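Local atomic coordinates of fatty acid metabolism regulator protein (Bacillus subtilis, PDB entry 1VI0), a protein that represses transcription of genes for fatty acid transport and beta-oxidation, releasing DNA when it binds long-chain fatty acyl-CoA. Residues A[107-110]-A[111-114]; A[114-117]-A[118-122]. All blocks are in the same frame, centred on the assembly; numbering follows the deposited sequence.

Contact 1 (A[107-110]-A[111-114]). With DCC (dodecyl-coa), chain C.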
loop_
_atom_site.group_PDB
_atom_site.type_symbol
_atom_site.label_atom_id
_atom_site.label_comp_id
_atom_site.label_asym_id
_atom_site.label_seq_id
_atom_site.Cartn_x
_atom_site.Cartn_y
_atom_site.Cartn_z
ATOM N N GLN A 107 6.395 1.919 -5.994
ATOM C CA GLN A 107 4.999 2.081 -5.728
ATOM C C GLN A 107 4.061 1.217 -6.552
ATOM O O GLN A 107 2.915 0.959 -6.132
ATOM C CB GLN A 107 4.590 3.554 -5.871
ATOM C CG GLN A 107 5.408 4.462 -4.971
ATOM C CD GLN A 107 5.604 3.991 -3.555
ATOM O OE1 GLN A 107 6.704 3.585 -3.196
ATOM N NE2 GLN A 107 4.611 4.049 -2.688
ATOM N N LEU A 108 4.572 0.769 -7.699
ATOM C CA LEU A 108 3.772 -0.031 -8.597
ATOM C C LEU A 108 4.403 -1.371 -8.932
ATOM O O LEU A 108 3.796 -2.410 -8.579
ATOM C CB LEU A 108 3.521 0.726 -9.916
ATOM C CG LEU A 108 2.223 1.477 -10.125
ATOM C CD1 LEU A 108 1.422 1.756 -8.889
ATOM C CD2 LEU A 108 2.491 2.796 -10.903
ATOM N N GLU A 109 5.582 -1.380 -9.536
ATOM C CA GLU A 109 6.159 -2.634 -10.044
ATOM C C GLU A 109 6.591 -3.664 -9.056
ATOM O O GLU A 109 6.567 -4.877 -9.344
ATOM C CB GLU A 109 7.249 -2.302 -11.079
ATOM C CG GLU A 109 6.707 -1.397 -12.201
ATOM C CD GLU A 109 5.569 -2.004 -12.974
ATOM O OE1 GLU A 109 5.402 -3.270 -13.001
ATOM O OE2 GLU A 109 4.792 -1.241 -13.562
ATOM N N LEU A 110 7.051 -3.333 -7.868
ATOM C CA LEU A 110 7.423 -4.285 -6.854
ATOM C C LEU A 110 6.218 -4.872 -6.152
ATOM O O LEU A 110 6.393 -5.821 -5.355
ATOM C CB LEU A 110 8.339 -3.600 -5.824
ATOM C CG LEU A 110 9.831 -3.721 -6.056
ATOM C CD1 LEU A 110 10.617 -2.703 -5.226
ATOM C CD2 LEU A 110 10.337 -5.122 -5.822
ATOM N N ARG A 111 5.003 -4.421 -6.388
ATOM C CA ARG A 111 3.800 -4.836 -5.693
ATOM C C ARG A 111 3.152 -6.066 -6.354
ATOM O O ARG A 111 1.981 -6.007 -6.758
ATOM C CB ARG A 111 2.780 -3.685 -5.652
ATOM C CG ARG A 111 3.375 -2.324 -5.283
ATOM C CD ARG A 111 3.203 -1.920 -3.841
ATOM N NE ARG A 111 4.156 -0.889 -3.430
ATOM C CZ ARG A 111 4.040 -0.029 -2.441
ATOM N NH1 ARG A 111 2.952 -0.014 -1.675
ATOM N NH2 ARG A 111 5.023 0.826 -2.174
ATOM N N GLN A 112 3.978 -7.073 -6.558
ATOM C CA GLN A 112 3.549 -8.305 -7.232
ATOM C C GLN A 112 2.587 -9.030 -6.291
ATOM O O GLN A 112 2.798 -8.990 -5.074
ATOM C CB GLN A 112 4.770 -9.132 -7.597
ATOM C CG GLN A 112 5.697 -8.431 -8.606
ATOM C CD GLN A 112 4.990 -8.162 -9.926
ATOM O OE1 GLN A 112 4.280 -9.022 -10.466
ATOM N NE2 GLN A 112 5.136 -6.954 -10.459
ATOM N N SER A 113 1.507 -9.586 -6.847
ATOM C CA SER A 113 0.505 -10.248 -6.038
ATOM C C SER A 113 0.744 -11.745 -5.982
ATOM O O SER A 113 0.222 -12.449 -5.110
ATOM C CB SER A 113 -0.910 -9.949 -6.549
ATOM O OG SER A 113 -1.041 -10.480 -7.863
ATOM N N ASN A 114 1.574 -12.240 -6.914
ATOM C CA ASN A 114 1.890 -13.690 -6.722
ATOM C C ASN A 114 2.457 -13.758 -5.292
ATOM O O ASN A 114 3.240 -12.862 -4.938
ATOM C CB ASN A 114 2.940 -14.146 -7.705
ATOM C CG ASN A 114 3.108 -15.665 -7.600
ATOM O OD1 ASN A 114 4.064 -16.138 -7.009
ATOM N ND2 ASN A 114 2.130 -16.353 -8.178
HETATM C C2 DCC C . -0.999 -8.362 15.910
HETATM C C4 DCC C . 0.542 -8.791 14.334
HETATM C C5 DCC C . 0.497 -7.513 13.823
HETATM C C6 DCC C . -0.439 -6.657 14.446
HETATM C C8 DCC C . 1.948 -8.549 12.686
HETATM C C10 DCC C . 13.169 2.015 -0.286
HETATM C C11 DCC C . 13.995 2.382 -1.531
HETATM C C12 DCC C . 14.512 1.172 -2.303
HETATM N N9 DCC C . 1.463 -9.467 13.587
HETATM N N7 DCC C . 1.374 -7.375 12.767
HETATM N N3 DCC C . -0.160 -9.268 15.383
HETATM N N1 DCC C . -1.141 -7.076 15.520
HETATM N N6 DCC C . -0.610 -5.407 14.014
HETATM C "C1'" DCC C . 1.946 -10.868 13.871
HETATM C "C2'" DCC C . 2.226 -11.704 12.603
HETATM O "O2'" DCC C . 1.033 -12.504 12.380
HETATM C "C3'" DCC C . 3.345 -12.667 13.121
HETATM O "O3'" DCC C . 2.726 -13.610 14.065
HETATM C "C4'" DCC C . 4.184 -11.639 13.980
HETATM O "O4'" DCC C . 3.247 -10.667 14.445
HETATM C "C5'" DCC C . 5.335 -11.075 13.180
HETATM O "O5'" DCC C . 4.934 -10.546 11.882
HETATM P P1 DCC C . 5.406 -9.126 11.339
HETATM O O11 DCC C . 4.858 -8.944 10.012
HETATM O O12 DCC C . 5.097 -8.061 12.440
HETATM O O6 DCC C . 6.957 -9.193 11.344
HETATM P P2 DCC C . 7.565 -10.085 10.276
HETATM O O21 DCC C . 9.027 -9.708 10.242
HETATM O O22 DCC C . 7.165 -11.478 10.515
HETATM O O7 DCC C . 6.993 -9.672 8.814
HETATM C CPA DCC C . 7.654 -8.522 8.119
HETATM C CPB DCC C . 6.958 -8.277 6.748
HETATM C CP8 DCC C . 5.429 -8.325 6.928
HETATM C CP7 DCC C . 7.372 -9.425 5.835
HETATM C CP9 DCC C . 7.437 -7.045 6.069
HETATM O OP3 DCC C . 5.004 -7.502 7.963
HETATM C CP6 DCC C . 4.668 -8.006 5.657
HETATM O OP2 DCC C . 4.762 -8.745 4.686
HETATM N NP2 DCC C . 3.932 -6.932 5.736
HETATM C CP5 DCC C . 3.136 -6.448 4.534
HETATM C CP4 DCC C . 4.034 -5.309 3.911
HETATM C CP3 DCC C . 3.466 -4.878 2.547
HETATM O OP1 DCC C . 3.351 -5.703 1.641
HETATM N NP1 DCC C . 3.097 -3.642 2.461
HETATM C CP2 DCC C . 2.496 -3.000 1.271
HETATM C CP1 DCC C . 3.539 -2.005 0.857
HETATM S S DCC C . 5.247 -2.584 0.730
HETATM P P3 DCC C . 2.990 -15.189 14.211
HETATM O O31 DCC C . 3.147 -15.750 12.869
HETATM O O32 DCC C . 4.200 -15.401 15.019
HETATM O O33 DCC C . 1.747 -15.648 14.923
HETATM C CA1 DCC C . 5.242 -3.274 -0.944
HETATM C CA2 DCC C . 6.679 -3.415 -1.539
HETATM O OA1 DCC C . 4.221 -3.524 -1.543
HETATM C CA3 DCC C . 7.218 -2.084 -2.097
HETATM C CA4 DCC C . 8.489 -1.541 -1.559
HETATM C CA5 DCC C . 8.330 -0.373 -0.611
HETATM C CA6 DCC C . 9.410 0.687 -0.728
HETATM C CA7 DCC C . 10.382 0.761 0.427
HETATM C CA8 DCC C . 10.912 2.090 0.829
HETATM C CA9 DCC C . 11.845 2.787 -0.165
#

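Contact 2 (A[114-117]-A[118-122]). With DCC (dodecyl-coa), chain C.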
loop_
_atom_site.group_PDB
_atom_site.type_symbol
_atom_site.label_atom_id
_atom_site.label_comp_id
_atom_site.label_asym_id
_atom_site.label_seq_id
_atom_site.Cartn_x
_atom_site.Cartn_y
_atom_site.Cartn_z
ATOM N N ASN A 114 1.574 -12.240 -6.914
ATOM C CA ASN A 114 1.890 -13.690 -6.722
ATOM C C ASN A 114 2.457 -13.758 -5.292
ATOM O O ASN A 114 3.240 -12.862 -4.938
ATOM C CB ASN A 114 2.940 -14.146 -7.705
ATOM C CG ASN A 114 3.108 -15.665 -7.600
ATOM O OD1 ASN A 114 4.064 -16.138 -7.009
ATOM N ND2 ASN A 114 2.130 -16.353 -8.178
ATOM N N LEU A 115 2.068 -14.734 -4.491
ATOM C CA LEU A 115 2.571 -14.762 -3.107
ATOM C C LEU A 115 3.944 -15.292 -2.935
ATOM O O LEU A 115 4.741 -14.725 -2.127
ATOM C CB LEU A 115 1.542 -15.408 -2.186
ATOM C CG LEU A 115 0.348 -14.543 -1.762
ATOM C CD1 LEU A 115 -0.302 -15.143 -0.496
ATOM C CD2 LEU A 115 0.789 -13.115 -1.455
ATOM N N GLU A 116 4.411 -16.316 -3.657
ATOM C CA GLU A 116 5.813 -16.725 -3.397
ATOM C C GLU A 116 6.730 -15.529 -3.574
ATOM O O GLU A 116 7.509 -15.182 -2.686
ATOM C CB GLU A 116 6.236 -17.913 -4.212
ATOM C CG GLU A 116 6.549 -17.654 -5.669
ATOM C CD GLU A 116 8.032 -17.625 -5.962
ATOM O OE1 GLU A 116 8.542 -16.609 -6.484
ATOM O OE2 GLU A 116 8.714 -18.645 -5.667
ATOM N N LEU A 117 6.605 -14.832 -4.708
ATOM C CA LEU A 117 7.458 -13.696 -5.006
ATOM C C LEU A 117 7.276 -12.535 -4.029
ATOM O O LEU A 117 8.257 -11.942 -3.564
ATOM C CB LEU A 117 7.182 -13.205 -6.425
ATOM C CG LEU A 117 7.949 -11.980 -6.905
ATOM C CD1 LEU A 117 9.446 -12.141 -6.675
ATOM C CD2 LEU A 117 7.664 -11.701 -8.369
ATOM N N ARG A 118 6.034 -12.238 -3.681
ATOM C CA ARG A 118 5.771 -11.108 -2.783
ATOM C C ARG A 118 6.386 -11.282 -1.404
ATOM O O ARG A 118 6.804 -10.296 -0.740
ATOM C CB ARG A 118 4.308 -10.829 -2.697
ATOM C CG ARG A 118 3.923 -9.622 -1.890
ATOM C CD ARG A 118 4.815 -8.391 -2.290
ATOM N NE ARG A 118 4.152 -7.270 -1.600
ATOM C CZ ARG A 118 3.013 -6.737 -2.006
ATOM N NH1 ARG A 118 2.425 -5.785 -1.259
ATOM N NH2 ARG A 118 2.471 -7.110 -3.135
ATOM N N GLN A 119 6.431 -12.522 -0.929
ATOM C CA GLN A 119 7.088 -12.796 0.366
ATOM C C GLN A 119 8.577 -12.483 0.307
ATOM O O GLN A 119 9.190 -12.013 1.264
ATOM C CB GLN A 119 7.007 -14.306 0.664
ATOM C CG GLN A 119 5.742 -14.731 1.384
ATOM C CD GLN A 119 5.886 -16.214 1.771
ATOM O OE1 GLN A 119 6.251 -17.012 0.898
ATOM N NE2 GLN A 119 5.625 -16.496 3.031
ATOM N N LYS A 120 9.183 -12.808 -0.842
ATOM C CA LYS A 120 10.610 -12.579 -1.031
ATOM C C LYS A 120 10.898 -11.081 -0.973
ATOM O O LYS A 120 11.741 -10.642 -0.220
ATOM C CB LYS A 120 11.088 -13.172 -2.355
ATOM C CG LYS A 120 10.668 -14.651 -2.481
ATOM C CD LYS A 120 11.214 -15.258 -3.775
ATOM C CE LYS A 120 10.687 -16.695 -3.896
ATOM N NZ LYS A 120 10.864 -17.224 -5.285
ATOM N N ILE A 121 10.049 -10.317 -1.679
ATOM C CA ILE A 121 10.195 -8.857 -1.674
ATOM C C ILE A 121 10.007 -8.312 -0.289
ATOM O O ILE A 121 10.838 -7.583 0.280
ATOM C CB ILE A 121 9.118 -8.236 -2.626
ATOM C CG1 ILE A 121 9.434 -8.610 -4.076
ATOM C CG2 ILE A 121 9.103 -6.717 -2.427
ATOM C CD1 ILE A 121 8.203 -8.673 -4.982
ATOM N N ASN A 122 8.933 -8.773 0.395
ATOM C CA ASN A 122 8.606 -8.266 1.701
ATOM C C ASN A 122 9.628 -8.526 2.776
ATOM O O ASN A 122 9.761 -7.753 3.725
ATOM C CB ASN A 122 7.201 -8.633 2.135
ATOM C CG ASN A 122 6.188 -7.837 1.319
ATOM O OD1 ASN A 122 6.485 -7.234 0.271
ATOM N ND2 ASN A 122 4.968 -7.843 1.782
HETATM C C2 DCC C . -0.999 -8.362 15.910
HETATM C C4 DCC C . 0.542 -8.791 14.334
HETATM C C5 DCC C . 0.497 -7.513 13.823
HETATM C C6 DCC C . -0.439 -6.657 14.446
HETATM C C8 DCC C . 1.948 -8.549 12.686
HETATM C C10 DCC C . 13.169 2.015 -0.286
HETATM C C11 DCC C . 13.995 2.382 -1.531
HETATM C C12 DCC C . 14.512 1.172 -2.303
HETATM N N9 DCC C . 1.463 -9.467 13.587
HETATM N N7 DCC C . 1.374 -7.375 12.767
HETATM N N3 DCC C . -0.160 -9.268 15.383
HETATM N N1 DCC C . -1.141 -7.076 15.520
HETATM N N6 DCC C . -0.610 -5.407 14.014
HETATM C "C1'" DCC C . 1.946 -10.868 13.871
HETATM C "C2'" DCC C . 2.226 -11.704 12.603
HETATM O "O2'" DCC C . 1.033 -12.504 12.380
HETATM C "C3'" DCC C . 3.345 -12.667 13.121
HETATM O "O3'" DCC C . 2.726 -13.610 14.065
HETATM C "C4'" DCC C . 4.184 -11.639 13.980
HETATM O "O4'" DCC C . 3.247 -10.667 14.445
HETATM C "C5'" DCC C . 5.335 -11.075 13.180
HETATM O "O5'" DCC C . 4.934 -10.546 11.882
HETATM P P1 DCC C . 5.406 -9.126 11.339
HETATM O O11 DCC C . 4.858 -8.944 10.012
HETATM O O12 DCC C . 5.097 -8.061 12.440
HETATM O O6 DCC C . 6.957 -9.193 11.344
HETATM P P2 DCC C . 7.565 -10.085 10.276
HETATM O O21 DCC C . 9.027 -9.708 10.242
HETATM O O22 DCC C . 7.165 -11.478 10.515
HETATM O O7 DCC C . 6.993 -9.672 8.814
HETATM C CPA DCC C . 7.654 -8.522 8.119
HETATM C CPB DCC C . 6.958 -8.277 6.748
HETATM C CP8 DCC C . 5.429 -8.325 6.928
HETATM C CP7 DCC C . 7.372 -9.425 5.835
HETATM C CP9 DCC C . 7.437 -7.045 6.069
HETATM O OP3 DCC C . 5.004 -7.502 7.963
HETATM C CP6 DCC C . 4.668 -8.006 5.657
HETATM O OP2 DCC C . 4.762 -8.745 4.686
HETATM N NP2 DCC C . 3.932 -6.932 5.736
HETATM C CP5 DCC C . 3.136 -6.448 4.534
HETATM C CP4 DCC C . 4.034 -5.309 3.911
HETATM C CP3 DCC C . 3.466 -4.878 2.547
HETATM O OP1 DCC C . 3.351 -5.703 1.641
HETATM N NP1 DCC C . 3.097 -3.642 2.461
HETATM C CP2 DCC C . 2.496 -3.000 1.271
HETATM C CP1 DCC C . 3.539 -2.005 0.857
HETATM S S DCC C . 5.247 -2.584 0.730
HETATM P P3 DCC C . 2.990 -15.189 14.211
HETATM O O31 DCC C . 3.147 -15.750 12.869
HETATM O O32 DCC C . 4.200 -15.401 15.019
HETATM O O33 DCC C . 1.747 -15.648 14.923
HETATM C CA1 DCC C . 5.242 -3.274 -0.944
HETATM C CA2 DCC C . 6.679 -3.415 -1.539
HETATM O OA1 DCC C . 4.221 -3.524 -1.543
HETATM C CA3 DCC C . 7.218 -2.084 -2.097
HETATM C CA4 DCC C . 8.489 -1.541 -1.559
HETATM C CA5 DCC C . 8.330 -0.373 -0.611
HETATM C CA6 DCC C . 9.410 0.687 -0.728
HETATM C CA7 DCC C . 10.382 0.761 0.427
HETATM C CA8 DCC C . 10.912 2.090 0.829
HETATM C CA9 DCC C . 11.845 2.787 -0.165
#

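Contact 1 (A[107-110]-A[111-114])
Arg-111 runs back alongside Gln-107 in this TetR-family repressor, its backbone at the centre of an inverse gamma turn that follows helix 100-109 in the chain. The two side chains lie next to each other and point the same way, with the Gln-107 amide and the Arg-111 guanidinium turned 70° apart. NE2 of Gln-107 and NH2 of Arg-111 are 3.3 Å apart, but both are donors and do not bond; Asp-163 serves both side chains, its OD1 accepting from Gln-107 NE2 and its OD2 pairing with Arg-111 NH1. Thr-167 takes a further bond from the Gln-107 amide, while the carbonyl of Thr-106 holds Arg-111 NE, so the guanidinium is gripped from the protein side at more than one nitrogen. Over one face of that group lies Gln-107 O and over the opposite face the thioester of dodecyl-CoA, whose carbonyl oxygen OA1 sits 3.0 Å from Arg-111 CD. A sharp bend at chi2 (-99°) turns the chain of Arg-111 into this slot. The gamma turn is closed by a weak bond from Gln-112 N to Leu-110 O; one step earlier Arg-111 N donates to Leu-108 O at 3.2 Å, the donor standing above the carbonyl plane. Leu-110 packs against Leu-56 and Phe-60 of helix 52-75. Gln-112 folds its amide back toward Glu-109: NE2 reaches Glu-109 O at 2.8 Å, nearly straight at 170°, with that oxygen in the plane of the amide.

Contact 2 (A[114-117]-A[118-122])
From Asn-114 at the N-cap, the first turns of helix 115-141 are set by i to i+4 backbone bonds, among them Arg-118 N to Asn-114 O at 3.1 Å and Ile-121 N to Leu-117 O at 3.1 Å. On one flank Lys-120, extended beyond CG, brings NZ between both carboxylate oxygens of Glu-116, 2.6 Å from OE2 and 2.7 Å from OE1, meeting each on its syn side but nearly 30° out of the carboxylate plane. Glu-53 of helix 52-75 makes a second salt bridge to the same NZ. Leu-117 crosses Ile-121 at a slant, CG against CD1 at 3.8 Å, and both also pack on helix 52-75. On the ligand side, Arg-118 starts with CG anti to its own N (chi1 -175°) and bends at chi2, which carries NE to OD1 of Asn-122 at 3.0 Å, in the guanidinium plane. That bond leaves the Asn-122 amide nitrogen directed at dodecyl-CoA, where ND2 donates to OP1 at 2.7 Å and to OP2 at 3.0 Å. Arg-118 NH1 also donates to OP1, NH2 to Gln-112 O. Two donors thus converge on one pantetheine carbonyl, an arrangement consistent with recognition of the CoA arm common to all acyl-CoA ligands.

In the fold
Contacts 1 and 2 are consecutive pieces of one connection, from helix 100-109 through the loop to the start of helix 115-141. They share Asn-114, and their centres lie about 9 Å apart. Gln-112 O and Arg-118 NH2, 2.7 Å apart, form a probable hydrogen bond from loop to helix, and Leu-110 O touches Ile-121 CD1 at 3.4 Å. Both meet the ligand near its thioester: the oxygen OA1 that lies by Arg-111 is also 2.9 Å from Arg-118 NH1. Both contacts also reach the second subunit, whose Asn-24 O accepts from Asn-114 ND2. Dodecyl-CoA is itself hydrogen-bonded to Lys-175 and Glu-164 of the second subunit, so the ligand lies at the dimer interface.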